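PDB 3OMB: extracellular solute-binding protein, family 1 from Bifidobacterium longum subsp. infantis ATCC 15697, which probably serves as the substrate-capturing receptor of an ABC-type uptake system, binding an extracellular solute that has not been identified, and carries a magnesium ion. Local coordinates for residues A[214-219]-A[492-497]; A[258-263]-A[513-518]; A[476-481]-A[519-524]; A[488-493]-A[508-513]. All coordinates share one frame; numbering follows the deposited sequence.

Interaction 1 (A[214-219]-A[492-497]); sequences KKLEGS and QKTATW
L216 lays its CD1 methyl against the methyl of T494, with CD1 3.6 Å from T494 CG2, and the two side chains lie roughly perpendicular. The same CD1 stands 3.8 Å from T494 CB and also touches A495, 4.0 Å from A495 N and 4.4 Å from A495 CB. The CB of L216 already points to the helix, and CG, opposite the carbonyl carbon (chi1 -60°), carries CD1 on to it. T494 meets it with CG2, while its OG1 bonds to the carbonyl of T490 one turn back and to the OH of Y264. The threonine thus turns an apolar branch to the loop while its polar branch joins helix 490-500 to helix 262-276. In the fold, which by family is probably a type 2 periplasmic-binding-protein fold, the contact sets the long loop between strand 209-211 and strand 248-251 against helix 490-500. P226, from the same loop, also touches L216. Nearer the surface the end of Q492 comes close to the backbone of G218, a loose edge to an otherwise apolar patch. The backbone O of Q492 is gripped twice within the helix: T496 N and T496 OG1 are each 3.0 Å from Q492 O and come to it from opposite faces of its plane, the hydroxyl 37° out of that plane.

Interaction 2 (A[258-263]-A[513-518]); sequences FLTSDE and QLDSIG
The carboxylate of D515 is the flat group of this contact, and it meets T260 through a single oxygen: D515 OD1 lies 4.3 Å from the T260 methyl CG2, and a water ties it to the T260 hydroxyl. The methyl stands off to one side of the carboxylate plane, while the water lies close to the plane beyond OD1. That water sits 2.7 Å from D515 OD1, to which it donates, and 2.7 Å from T260 OG1. One side chain therefore offers the carboxylate both a methyl and, through the water, a hydroxyl. The T260 torsion explains this division: at chi1 56° OG1 lies between the backbone N and the carbonyl carbon, while CG2 stands opposite the carbonyl carbon. Beside this polar rim is an apolar centre built on L514. Its CD1 comes 3.9 Å from L259 CB and 4.1 Å from T260 CG2, touching both residues with one methyl, and the T260 and L514 side chains run antiparallel past one another. The contact joins the turn leading from strand 254-257 into helix 262-276 to the last turn of helix 503-516. S261 is the N-cap of the first of these helices, its OG bonding to Y264 N. L519 of the following helix touches both T260 and L514, and T490 of helix 490-500 touches both L259 and L514. With no direct hydrogen bond across the pair, the association rests on methyl packing and a water-mediated link at the rim, where the water probably helps to solvate the D515 charge.

Interaction 3 (A[476-481]-A[519-524]); sequences ATKLNT and LQESTK
This is a close helix-to-helix contact between helix 473-486 and the first turns of the C-terminal helix 519-534, which run in roughly opposite directions where they meet. The approach is tightest at L479 and S522, whose CA atoms are 5.9 Å apart. The small side chain of S522 is consistent with so close an approach: L479 CD2 rests 3.8 Å from S522 CA and also touches CB and OG, so the leucine branch lies against the backbone of the other helix. Beside this contact a water is shared by the helices, donating to L479 O at 2.9 Å and accepting from S522 OG at 2.8 Å. The S522 hydroxyl also takes a hydrogen bond from N482 ND2.

At the exposed margin the K478 chain passes across that of E521. Here aliphatic carbon meets carboxylate, K478 CD standing 3.8 Å from E521 OE2. The charged ends themselves remain beyond salt-bridge distance, K478 NZ being 4.5 Å from E521 OE2. A second water completes the link, accepting from K478 NZ at 2.9 Å and donating to E521 OE2 at 2.6 Å. E521 reaches this position with CG opposite its backbone N (chi1 -176°) and an extended chain, and its other oxygen, OE1, is bonded by N482 ND2, which thus helps to fix both E521 and S522. Around the pair, I525 and W526 of the C-terminal helix continue the packing on L479, F248 of strand 248-251 touches S522, and L519 leads across to L514 of helix 503-516.

Interaction 4 (A[488-493]-A[508-513]); sequences NTTMQK and DAYCKQ
Van der Waals contact carries this pair, the threonine T490 meeting the tyrosine Y510 nearly at right angles. The T490 methyl approaches the ring edge-on, at its hydroxyl end, with CG2 3.5 Å from Y510 OH and 4.0 Å from Y510 CE1. A chi1 of -58° sets T490 OG1 beside the backbone N and leaves CG2 opposite that N, where it meets the tyrosine. A looser contact comes from the K493 chain, whose CE lies 4.3 Å from Y510 CD1 and approaches the ring obliquely; its amine makes a weak, long ion pair with E506.

Hydrogen bonding is directed elsewhere. The Y510 hydroxyl bonds to the carbonyl O of L259, and T490 OG1 bonds to I486 O, so both polar ends are satisfied inside this buried site although neither bonds to the other.

Aromatic contacts complete the setting: W497 meets Y510 edge-to-face, and W507 packs against the same ring. The helices 490-500 and 503-516 are separated by a link of two residues and run in roughly opposite directions here, the arrangement of an alpha-alpha hairpin, with the tyrosine wedged between its arms and reaching on to the turn before helix 262-276.

From the N terminus, the loop at 214-219 comes first and is closed by interaction 1 on helix 490-500. The turn at 258-263 follows, closed by interaction 2 at the end of helix 503-516, and 476-481 then opens interaction 3, which ends on helix 519-534. Each of these three long closures crosses the other two. Interaction 4, the shortest, nests within the loops of interactions 2 and 3 and shares Q492 and K493 with interaction 1 and Q513 with interaction 2. They pair the C-terminal helices two by two, 473-486 with 519-534 and 490-500 with 503-516, and tie the second pair to the loop after strand 209-211 and the turn before helix 262-276; interactions 1 and 3 do not touch.

Interaction 1 (A[214-219]-A[492-497])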
loop_
_atom_site.group_PDB
_atom_site.type_symbol
_atom_site.label_atom_id
_atom_site.label_comp_id
_atom_site.label_asym_id
_atom_site.label_seq_id
_atom_site.Cartn_x
_atom_site.Cartn_y
_atom_site.Cartn_z
ATOM N N LYS A 214 -13.439 -9.309 1.736
ATOM C CA LYS A 214 -12.500 -9.621 2.799
ATOM C C LYS A 214 -13.077 -9.339 4.186
ATOM O O LYS A 214 -13.846 -8.377 4.373
ATOM C CB LYS A 214 -11.215 -8.788 2.631
ATOM C CG LYS A 214 -10.320 -9.261 1.496
ATOM C CD LYS A 214 -9.063 -8.388 1.249
ATOM C CE LYS A 214 -8.036 -8.468 2.390
ATOM N NZ LYS A 214 -6.748 -7.663 2.133
ATOM N N LYS A 215 -12.688 -10.160 5.164
ATOM C CA LYS A 215 -13.054 -9.891 6.544
ATOM C C LYS A 215 -12.397 -8.586 6.977
ATOM O O LYS A 215 -11.405 -8.158 6.390
ATOM C CB LYS A 215 -12.677 -11.059 7.474
ATOM C CG LYS A 215 -11.180 -11.238 7.796
ATOM C CD LYS A 215 -11.067 -12.323 8.871
ATOM C CE LYS A 215 -9.701 -12.388 9.528
ATOM N NZ LYS A 215 -8.712 -13.099 8.662
ATOM N N LEU A 216 -12.990 -7.934 7.966
ATOM C CA LEU A 216 -12.418 -6.699 8.514
ATOM C C LEU A 216 -11.268 -7.049 9.465
ATOM O O LEU A 216 -11.319 -8.065 10.146
ATOM C CB LEU A 216 -13.498 -5.912 9.244
ATOM C CG LEU A 216 -14.707 -5.477 8.422
ATOM C CD1 LEU A 216 -15.529 -4.457 9.213
ATOM C CD2 LEU A 216 -14.329 -4.868 7.044
ATOM N N GLU A 217 -10.207 -6.245 9.460
ATOM C CA GLU A 217 -9.158 -6.332 10.481
ATOM C C GLU A 217 -9.512 -5.409 11.630
ATOM O O GLU A 217 -10.137 -4.355 11.421
ATOM C CB GLU A 217 -7.804 -5.924 9.901
ATOM C CG GLU A 217 -7.138 -7.041 9.101
ATOM C CD GLU A 217 -6.575 -8.129 10.001
ATOM O OE1 GLU A 217 -6.530 -7.940 11.244
ATOM O OE2 GLU A 217 -6.158 -9.167 9.461
ATOM N N GLY A 218 -9.089 -5.794 12.833
ATOM C CA GLY A 218 -9.470 -5.092 14.065
ATOM C C GLY A 218 -9.034 -3.639 14.130
ATOM O O GLY A 218 -9.800 -2.786 14.599
ATOM N N SER A 219 -7.814 -3.350 13.665
ATOM C CA SER A 219 -7.201 -2.034 13.892
ATOM C C SER A 219 -7.025 -1.062 12.687
ATOM O O SER A 219 -6.516 0.065 12.871
ATOM C CB SER A 219 -5.862 -2.225 14.608
ATOM O OG SER A 219 -5.007 -2.995 13.777
ATOM N N GLN A 492 -15.798 -4.759 14.774
ATOM C CA GLN A 492 -16.670 -5.820 15.230
ATOM C C GLN A 492 -18.123 -5.389 15.010
ATOM O O GLN A 492 -18.907 -6.133 14.440
ATOM C CB GLN A 492 -16.384 -6.119 16.707
ATOM C CG GLN A 492 -14.958 -6.681 17.005
ATOM C CD GLN A 492 -13.778 -5.758 16.567
ATOM O OE1 GLN A 492 -13.761 -4.551 16.844
ATOM N NE2 GLN A 492 -12.786 -6.354 15.879
ATOM N N LYS A 493 -18.465 -4.178 15.442
ATOM C CA LYS A 493 -19.807 -3.640 15.259
ATOM C C LYS A 493 -20.156 -3.459 13.785
ATOM O O LYS A 493 -21.294 -3.717 13.383
ATOM C CB LYS A 493 -19.960 -2.300 16.000
ATOM C CG LYS A 493 -20.006 -2.462 17.516
ATOM C CD LYS A 493 -20.462 -1.213 18.263
ATOM C CE LYS A 493 -21.962 -0.891 18.047
ATOM N NZ LYS A 493 -22.895 -2.076 18.084
ATOM N N THR A 494 -19.184 -2.993 12.996
ATOM C CA THR A 494 -19.358 -2.827 11.552
ATOM C C THR A 494 -19.715 -4.170 10.897
ATOM O O THR A 494 -20.691 -4.255 10.131
ATOM C CB THR A 494 -18.099 -2.195 10.868
ATOM O OG1 THR A 494 -17.918 -0.847 11.343
ATOM C CG2 THR A 494 -18.266 -2.113 9.347
ATOM N N ALA A 495 -18.938 -5.209 11.202
ATOM C CA ALA A 495 -19.180 -6.552 10.648
ATOM C C ALA A 495 -20.565 -7.062 11.055
ATOM O O ALA A 495 -21.286 -7.625 10.231
ATOM C CB ALA A 495 -18.128 -7.516 11.126
ATOM N N THR A 496 -20.927 -6.867 12.323
ATOM C CA THR A 496 -22.212 -7.352 12.841
ATOM C C THR A 496 -23.391 -6.670 12.145
ATOM O O THR A 496 -24.351 -7.327 11.771
ATOM C CB THR A 496 -22.318 -7.179 14.380
ATOM O OG1 THR A 496 -21.273 -7.933 15.008
ATOM C CG2 THR A 496 -23.700 -7.661 14.909
ATOM N N TRP A 497 -23.301 -5.351 11.972
ATOM C CA TRP A 497 -24.293 -4.612 11.203
ATOM C C TRP A 497 -24.416 -5.110 9.761
ATOM O O TRP A 497 -25.525 -5.241 9.237
ATOM C CB TRP A 497 -23.982 -3.123 11.221
ATOM C CG TRP A 497 -24.274 -2.438 12.544
ATOM C CD1 TRP A 497 -25.223 -2.782 13.470
ATOM C CD2 TRP A 497 -23.641 -1.257 13.041
ATOM N NE1 TRP A 497 -25.205 -1.894 14.526
ATOM C CE2 TRP A 497 -24.238 -0.951 14.286
ATOM C CE3 TRP A 497 -22.610 -0.433 12.559
ATOM C CZ2 TRP A 497 -23.839 0.147 15.058
ATOM C CZ3 TRP A 497 -22.222 0.660 13.323
ATOM C CH2 TRP A 497 -22.839 0.942 14.554
#

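Interaction 2 (A[258-263]-A[513-518])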
loop_
_atom_site.group_PDB
_atom_site.type_symbol
_atom_site.label_atom_id
_atom_site.label_comp_id
_atom_site.label_asym_id
_atom_site.label_seq_id
_atom_site.Cartn_x
_atom_site.Cartn_y
_atom_site.Cartn_z
ATOM N N PHE A 258 -14.745 9.124 8.351
ATOM C CA PHE A 258 -15.910 8.472 7.779
ATOM C C PHE A 258 -16.595 7.496 8.755
ATOM O O PHE A 258 -17.692 7.023 8.475
ATOM C CB PHE A 258 -15.657 7.869 6.365
ATOM C CG PHE A 258 -14.606 6.763 6.307
ATOM C CD1 PHE A 258 -14.844 5.508 6.851
ATOM C CD2 PHE A 258 -13.408 6.976 5.636
ATOM C CE1 PHE A 258 -13.874 4.477 6.755
ATOM C CE2 PHE A 258 -12.429 5.978 5.538
ATOM C CZ PHE A 258 -12.666 4.713 6.086
ATOM N N LEU A 259 -15.984 7.227 9.913
ATOM C CA LEU A 259 -16.561 6.247 10.865
ATOM C C LEU A 259 -17.926 6.663 11.397
ATOM O O LEU A 259 -18.762 5.802 11.748
ATOM C CB LEU A 259 -15.619 5.952 12.034
ATOM C CG LEU A 259 -14.259 5.363 11.637
ATOM C CD1 LEU A 259 -13.387 5.198 12.872
ATOM C CD2 LEU A 259 -14.395 4.015 10.912
ATOM N N THR A 260 -18.142 7.978 11.429
ATOM C CA THR A 260 -19.387 8.574 11.896
ATOM C C THR A 260 -20.182 9.262 10.757
ATOM O O THR A 260 -21.090 10.034 11.035
ATOM C CB THR A 260 -19.123 9.573 13.063
ATOM O OG1 THR A 260 -18.181 10.563 12.632
ATOM C CG2 THR A 260 -18.540 8.860 14.302
ATOM N N SER A 261 -19.860 8.970 9.492
ATOM C CA SER A 261 -20.522 9.626 8.355
ATOM C C SER A 261 -21.766 8.872 7.929
ATOM O O SER A 261 -21.794 7.645 7.996
ATOM C CB SER A 261 -19.588 9.767 7.155
ATOM O OG SER A 261 -19.179 8.494 6.689
ATOM N N ASP A 262 -22.790 9.604 7.492
ATOM C CA ASP A 262 -23.959 8.970 6.852
ATOM C C ASP A 262 -23.538 8.026 5.736
ATOM O O ASP A 262 -24.144 6.984 5.544
ATOM C CB ASP A 262 -24.958 10.017 6.291
ATOM C CG ASP A 262 -25.727 10.759 7.394
ATOM O OD1 ASP A 262 -25.561 10.438 8.603
ATOM O OD2 ASP A 262 -26.520 11.672 7.046
ATOM N N GLU A 263 -22.497 8.409 5.005
ATOM C CA GLU A 263 -21.954 7.597 3.930
ATOM C C GLU A 263 -21.499 6.208 4.361
ATOM O O GLU A 263 -21.773 5.222 3.670
ATOM C CB GLU A 263 -20.796 8.327 3.278
ATOM C CG GLU A 263 -21.236 9.530 2.464
ATOM C CD GLU A 263 -21.112 10.851 3.232
ATOM O OE1 GLU A 263 -21.315 10.870 4.483
ATOM O OE2 GLU A 263 -20.821 11.882 2.570
ATOM N N GLN A 513 -20.473 7.602 21.256
ATOM C CA GLN A 513 -19.462 6.824 21.963
ATOM C C GLN A 513 -18.064 6.979 21.353
ATOM O O GLN A 513 -17.079 7.098 22.089
ATOM C CB GLN A 513 -19.860 5.348 22.032
ATOM C CG GLN A 513 -18.797 4.453 22.647
ATOM C CD GLN A 513 -18.554 4.750 24.119
ATOM O OE1 GLN A 513 -19.128 5.687 24.678
ATOM N NE2 GLN A 513 -17.707 3.949 24.755
ATOM N N LEU A 514 -17.971 6.975 20.025
ATOM C CA LEU A 514 -16.689 7.242 19.351
ATOM C C LEU A 514 -16.171 8.652 19.646
ATOM O O LEU A 514 -14.983 8.839 19.907
ATOM C CB LEU A 514 -16.753 6.997 17.834
ATOM C CG LEU A 514 -16.850 5.562 17.291
ATOM C CD1 LEU A 514 -16.660 5.581 15.783
ATOM C CD2 LEU A 514 -15.829 4.622 17.940
ATOM N N ASP A 515 -17.065 9.632 19.634
ATOM C CA ASP A 515 -16.688 11.024 19.917
ATOM C C ASP A 515 -16.295 11.228 21.376
ATOM O O ASP A 515 -15.499 12.120 21.704
ATOM C CB ASP A 515 -17.826 11.982 19.528
ATOM C CG ASP A 515 -18.015 12.079 18.020
ATOM O OD1 ASP A 515 -17.106 11.699 17.256
ATOM O OD2 ASP A 515 -19.092 12.525 17.585
ATOM N N SER A 516 -16.832 10.381 22.246
ATOM C CA SER A 516 -16.569 10.494 23.682
ATOM C C SER A 516 -15.219 9.890 24.051
ATOM O O SER A 516 -14.707 10.128 25.148
ATOM C CB SER A 516 -17.666 9.791 24.490
ATOM O OG SER A 516 -17.334 8.415 24.649
ATOM N N ILE A 517 -14.650 9.078 23.166
ATOM C CA ILE A 517 -13.381 8.423 23.501
ATOM C C ILE A 517 -12.220 8.912 22.641
ATOM O O ILE A 517 -11.175 8.245 22.537
ATOM C CB ILE A 517 -13.492 6.919 23.433
ATOM C CG1 ILE A 517 -13.934 6.497 22.026
ATOM C CG2 ILE A 517 -14.444 6.407 24.563
ATOM C CD1 ILE A 517 -13.964 5.002 21.817
ATOM N N GLY A 518 -12.436 10.058 21.998
ATOM C CA GLY A 518 -11.355 10.793 21.336
ATOM C C GLY A 518 -11.350 10.947 19.834
ATOM O O GLY A 518 -10.408 11.523 19.304
HETATM O O HOH W 1 -17.295 12.199 14.592
#

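Interaction 3 (A[476-481]-A[519-524])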
loop_
_atom_site.group_PDB
_atom_site.type_symbol
_atom_site.label_atom_id
_atom_site.label_comp_id
_atom_site.label_asym_id
_atom_site.label_seq_id
_atom_site.Cartn_x
_atom_site.Cartn_y
_atom_site.Cartn_z
ATOM N N ALA A 476 1.676 11.629 17.661
ATOM C CA ALA A 476 1.602 10.232 17.242
ATOM C C ALA A 476 1.054 9.347 18.373
ATOM O O ALA A 476 0.159 8.523 18.150
ATOM C CB ALA A 476 2.975 9.734 16.769
ATOM N N THR A 477 1.583 9.571 19.577
ATOM C CA THR A 477 1.151 8.929 20.831
ATOM C C THR A 477 -0.341 9.125 21.134
ATOM O O THR A 477 -1.029 8.164 21.476
ATOM C CB THR A 477 2.031 9.439 22.017
ATOM O OG1 THR A 477 3.396 9.066 21.772
ATOM C CG2 THR A 477 1.584 8.889 23.379
ATOM N N LYS A 478 -0.839 10.348 21.017
ATOM C CA LYS A 478 -2.284 10.582 21.124
ATOM C C LYS A 478 -3.080 9.791 20.097
ATOM O O LYS A 478 -4.105 9.193 20.425
ATOM C CB LYS A 478 -2.619 12.061 20.944
ATOM C CG LYS A 478 -2.676 12.816 22.237
ATOM C CD LYS A 478 -3.167 14.223 21.957
ATOM C CE LYS A 478 -2.086 15.252 22.203
ATOM N NZ LYS A 478 -2.392 16.052 23.443
ATOM N N LEU A 479 -2.616 9.810 18.856
ATOM C CA LEU A 479 -3.347 9.156 17.797
ATOM C C LEU A 479 -3.391 7.647 17.997
ATOM O O LEU A 479 -4.455 7.035 17.790
ATOM C CB LEU A 479 -2.791 9.523 16.425
ATOM C CG LEU A 479 -2.972 10.969 15.947
ATOM C CD1 LEU A 479 -2.283 11.101 14.620
ATOM C CD2 LEU A 479 -4.442 11.358 15.822
ATOM N N ASN A 480 -2.262 7.060 18.405
ATOM C CA ASN A 480 -2.201 5.618 18.757
ATOM C C ASN A 480 -3.068 5.220 19.943
ATOM O O ASN A 480 -3.743 4.188 19.916
ATOM C CB ASN A 480 -0.759 5.180 19.040
ATOM C CG ASN A 480 0.047 5.034 17.781
ATOM O OD1 ASN A 480 -0.503 4.727 16.724
ATOM N ND2 ASN A 480 1.355 5.273 17.874
ATOM N N THR A 481 -3.031 6.033 20.990
ATOM C CA THR A 481 -3.859 5.804 22.166
ATOM C C THR A 481 -5.334 5.841 21.731
ATOM O O THR A 481 -6.104 4.950 22.081
ATOM C CB THR A 481 -3.603 6.898 23.241
ATOM O OG1 THR A 481 -2.236 6.824 23.693
ATOM C CG2 THR A 481 -4.563 6.751 24.424
ATOM N N LEU A 519 -12.395 10.469 19.143
ATOM C CA LEU A 519 -12.433 10.555 17.679
ATOM C C LEU A 519 -12.290 11.982 17.149
ATOM O O LEU A 519 -11.571 12.228 16.175
ATOM C CB LEU A 519 -13.689 9.906 17.092
ATOM C CG LEU A 519 -13.693 9.963 15.558
ATOM C CD1 LEU A 519 -12.481 9.205 14.959
ATOM C CD2 LEU A 519 -14.963 9.407 15.009
ATOM N N GLN A 520 -12.974 12.921 17.798
ATOM C CA GLN A 520 -12.939 14.316 17.372
ATOM C C GLN A 520 -11.590 14.934 17.637
ATOM O O GLN A 520 -11.174 15.839 16.916
ATOM C CB GLN A 520 -13.981 15.098 18.126
ATOM C CG GLN A 520 -15.333 14.463 18.091
ATOM C CD GLN A 520 -16.205 15.142 17.111
ATOM O OE1 GLN A 520 -16.070 14.919 15.910
ATOM N NE2 GLN A 520 -17.114 15.992 17.600
ATOM N N GLU A 521 -10.914 14.454 18.677
ATOM C CA GLU A 521 -9.540 14.875 18.949
ATOM C C GLU A 521 -8.591 14.424 17.847
ATOM O O GLU A 521 -7.773 15.207 17.378
ATOM C CB GLU A 521 -9.066 14.344 20.298
ATOM C CG GLU A 521 -7.682 14.830 20.663
ATOM C CD GLU A 521 -7.203 14.244 21.961
ATOM O OE1 GLU A 521 -7.296 13.003 22.134
ATOM O OE2 GLU A 521 -6.740 15.022 22.816
ATOM N N SER A 522 -8.718 13.161 17.439
ATOM C CA SER A 522 -7.939 12.620 16.343
ATOM C C SER A 522 -8.169 13.389 15.055
ATOM O O SER A 522 -7.212 13.773 14.370
ATOM C CB SER A 522 -8.245 11.120 16.158
ATOM O OG SER A 522 -7.775 10.403 17.290
ATOM N N THR A 523 -9.430 13.618 14.722
ATOM C CA THR A 523 -9.777 14.432 13.556
ATOM C C THR A 523 -9.073 15.803 13.569
ATOM O O THR A 523 -8.480 16.218 12.567
ATOM C CB THR A 523 -11.297 14.570 13.468
ATOM O OG1 THR A 523 -11.843 13.249 13.370
ATOM C CG2 THR A 523 -11.708 15.341 12.193
ATOM N N LYS A 524 -9.099 16.461 14.724
ATOM C CA LYS A 524 -8.471 17.768 14.891
ATOM C C LYS A 524 -6.942 17.698 14.737
ATOM O O LYS A 524 -6.325 18.557 14.093
ATOM C CB LYS A 524 -8.848 18.381 16.240
ATOM C CG LYS A 524 -8.173 19.754 16.481
ATOM C CD LYS A 524 -8.961 20.585 17.477
ATOM C CE LYS A 524 -8.958 19.956 18.854
ATOM N NZ LYS A 524 -9.575 20.916 19.844
HETATM O O HOH W 2 -5.002 16.883 22.614
HETATM O O HOH W 3 -6.703 8.086 16.229
#

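Interaction 4 (A[488-493]-A[508-513])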
loop_
_atom_site.group_PDB
_atom_site.type_symbol
_atom_site.label_atom_id
_atom_site.label_comp_id
_atom_site.label_asym_id
_atom_site.label_seq_id
_atom_site.Cartn_x
_atom_site.Cartn_y
_atom_site.Cartn_z
ATOM N N ASN A 488 -11.446 -0.470 19.287
ATOM C CA ASN A 488 -11.785 -1.488 20.288
ATOM C C ASN A 488 -12.970 -2.338 19.809
ATOM O O ASN A 488 -12.877 -3.565 19.826
ATOM C CB ASN A 488 -12.094 -0.829 21.656
ATOM C CG ASN A 488 -12.394 -1.849 22.765
ATOM O OD1 ASN A 488 -11.789 -2.922 22.833
ATOM N ND2 ASN A 488 -13.322 -1.495 23.651
ATOM N N THR A 489 -14.061 -1.693 19.367
ATOM C CA THR A 489 -15.270 -2.411 18.914
ATOM C C THR A 489 -15.833 -1.988 17.537
ATOM O O THR A 489 -16.813 -2.583 17.069
ATOM C CB THR A 489 -16.450 -2.320 19.939
ATOM O OG1 THR A 489 -16.882 -0.957 20.069
ATOM C CG2 THR A 489 -16.077 -2.895 21.338
ATOM N N THR A 490 -15.233 -0.977 16.905
ATOM C CA THR A 490 -15.739 -0.455 15.628
ATOM C C THR A 490 -15.806 -1.491 14.491
ATOM O O THR A 490 -16.839 -1.588 13.826
ATOM C CB THR A 490 -15.005 0.822 15.190
ATOM O OG1 THR A 490 -15.145 1.815 16.215
ATOM C CG2 THR A 490 -15.597 1.394 13.891
HETATM N N MSE A 491 -14.735 -2.255 14.258
HETATM C CA MSE A 491 -14.784 -3.253 13.177
HETATM C C MSE A 491 -15.769 -4.364 13.507
HETATM O O MSE A 491 -16.495 -4.828 12.647
HETATM C CB MSE A 491 -13.413 -3.870 12.917
HETATM C CG MSE A 491 -12.386 -2.854 12.529
HETATM SE SE MSE A 491 -12.862 -1.904 10.905
HETATM C CE MSE A 491 -11.196 -0.866 10.802
ATOM N N GLN A 492 -15.798 -4.759 14.774
ATOM C CA GLN A 492 -16.670 -5.820 15.230
ATOM C C GLN A 492 -18.123 -5.389 15.010
ATOM O O GLN A 492 -18.907 -6.133 14.440
ATOM C CB GLN A 492 -16.384 -6.119 16.707
ATOM C CG GLN A 492 -14.958 -6.681 17.005
ATOM C CD GLN A 492 -13.778 -5.758 16.567
ATOM O OE1 GLN A 492 -13.761 -4.551 16.844
ATOM N NE2 GLN A 492 -12.786 -6.354 15.879
ATOM N N LYS A 493 -18.465 -4.178 15.442
ATOM C CA LYS A 493 -19.807 -3.640 15.259
ATOM C C LYS A 493 -20.156 -3.459 13.785
ATOM O O LYS A 493 -21.294 -3.717 13.383
ATOM C CB LYS A 493 -19.960 -2.300 16.000
ATOM C CG LYS A 493 -20.006 -2.462 17.516
ATOM C CD LYS A 493 -20.462 -1.213 18.263
ATOM C CE LYS A 493 -21.962 -0.891 18.047
ATOM N NZ LYS A 493 -22.895 -2.076 18.084
ATOM N N ASP A 508 -26.711 6.316 16.368
ATOM C CA ASP A 508 -26.510 7.522 17.201
ATOM C C ASP A 508 -25.658 7.275 18.436
ATOM O O ASP A 508 -24.713 8.036 18.709
ATOM C CB ASP A 508 -27.844 8.133 17.646
ATOM C CG ASP A 508 -28.583 8.856 16.508
ATOM O OD1 ASP A 508 -27.995 9.131 15.416
ATOM O OD2 ASP A 508 -29.778 9.161 16.719
ATOM N N ALA A 509 -25.994 6.237 19.195
ATOM C CA ALA A 509 -25.206 5.893 20.376
ATOM C C ALA A 509 -23.785 5.503 19.990
ATOM O O ALA A 509 -22.846 5.876 20.664
ATOM C CB ALA A 509 -25.869 4.801 21.194
ATOM N N TYR A 510 -23.620 4.777 18.891
ATOM C CA TYR A 510 -22.297 4.393 18.426
ATOM C C TYR A 510 -21.458 5.634 18.110
ATOM O O TYR A 510 -20.293 5.697 18.496
ATOM C CB TYR A 510 -22.408 3.456 17.224
ATOM C CG TYR A 510 -21.261 3.492 16.224
ATOM C CD1 TYR A 510 -20.163 2.642 16.344
ATOM C CD2 TYR A 510 -21.308 4.345 15.125
ATOM C CE1 TYR A 510 -19.114 2.661 15.383
ATOM C CE2 TYR A 510 -20.289 4.377 14.177
ATOM C CZ TYR A 510 -19.193 3.539 14.302
ATOM O OH TYR A 510 -18.191 3.608 13.330
ATOM N N CYS A 511 -22.049 6.622 17.437
ATOM C CA CYS A 511 -21.292 7.820 17.048
ATOM C C CYS A 511 -20.863 8.626 18.272
ATOM O O CYS A 511 -19.697 9.004 18.400
ATOM C CB CYS A 511 -22.070 8.701 16.058
ATOM S SG CYS A 511 -22.349 7.976 14.396
ATOM N N LYS A 512 -21.812 8.882 19.175
ATOM C CA LYS A 512 -21.531 9.614 20.403
ATOM C C LYS A 512 -20.441 8.930 21.231
ATOM O O LYS A 512 -19.572 9.596 21.820
ATOM C CB LYS A 512 -22.819 9.819 21.227
ATOM C CG LYS A 512 -23.913 10.502 20.406
ATOM C CD LYS A 512 -24.619 11.654 21.130
ATOM C CE LYS A 512 -25.881 11.212 21.783
ATOM N NZ LYS A 512 -25.587 10.419 23.006
ATOM N N GLN A 513 -20.473 7.602 21.256
ATOM C CA GLN A 513 -19.462 6.824 21.963
ATOM C C GLN A 513 -18.064 6.979 21.353
ATOM O O GLN A 513 -17.079 7.098 22.089
ATOM C CB GLN A 513 -19.860 5.348 22.032
ATOM C CG GLN A 513 -18.797 4.453 22.647
ATOM C CD GLN A 513 -18.554 4.750 24.119
ATOM O OE1 GLN A 513 -19.128 5.687 24.678
ATOM N NE2 GLN A 513 -17.707 3.949 24.755
#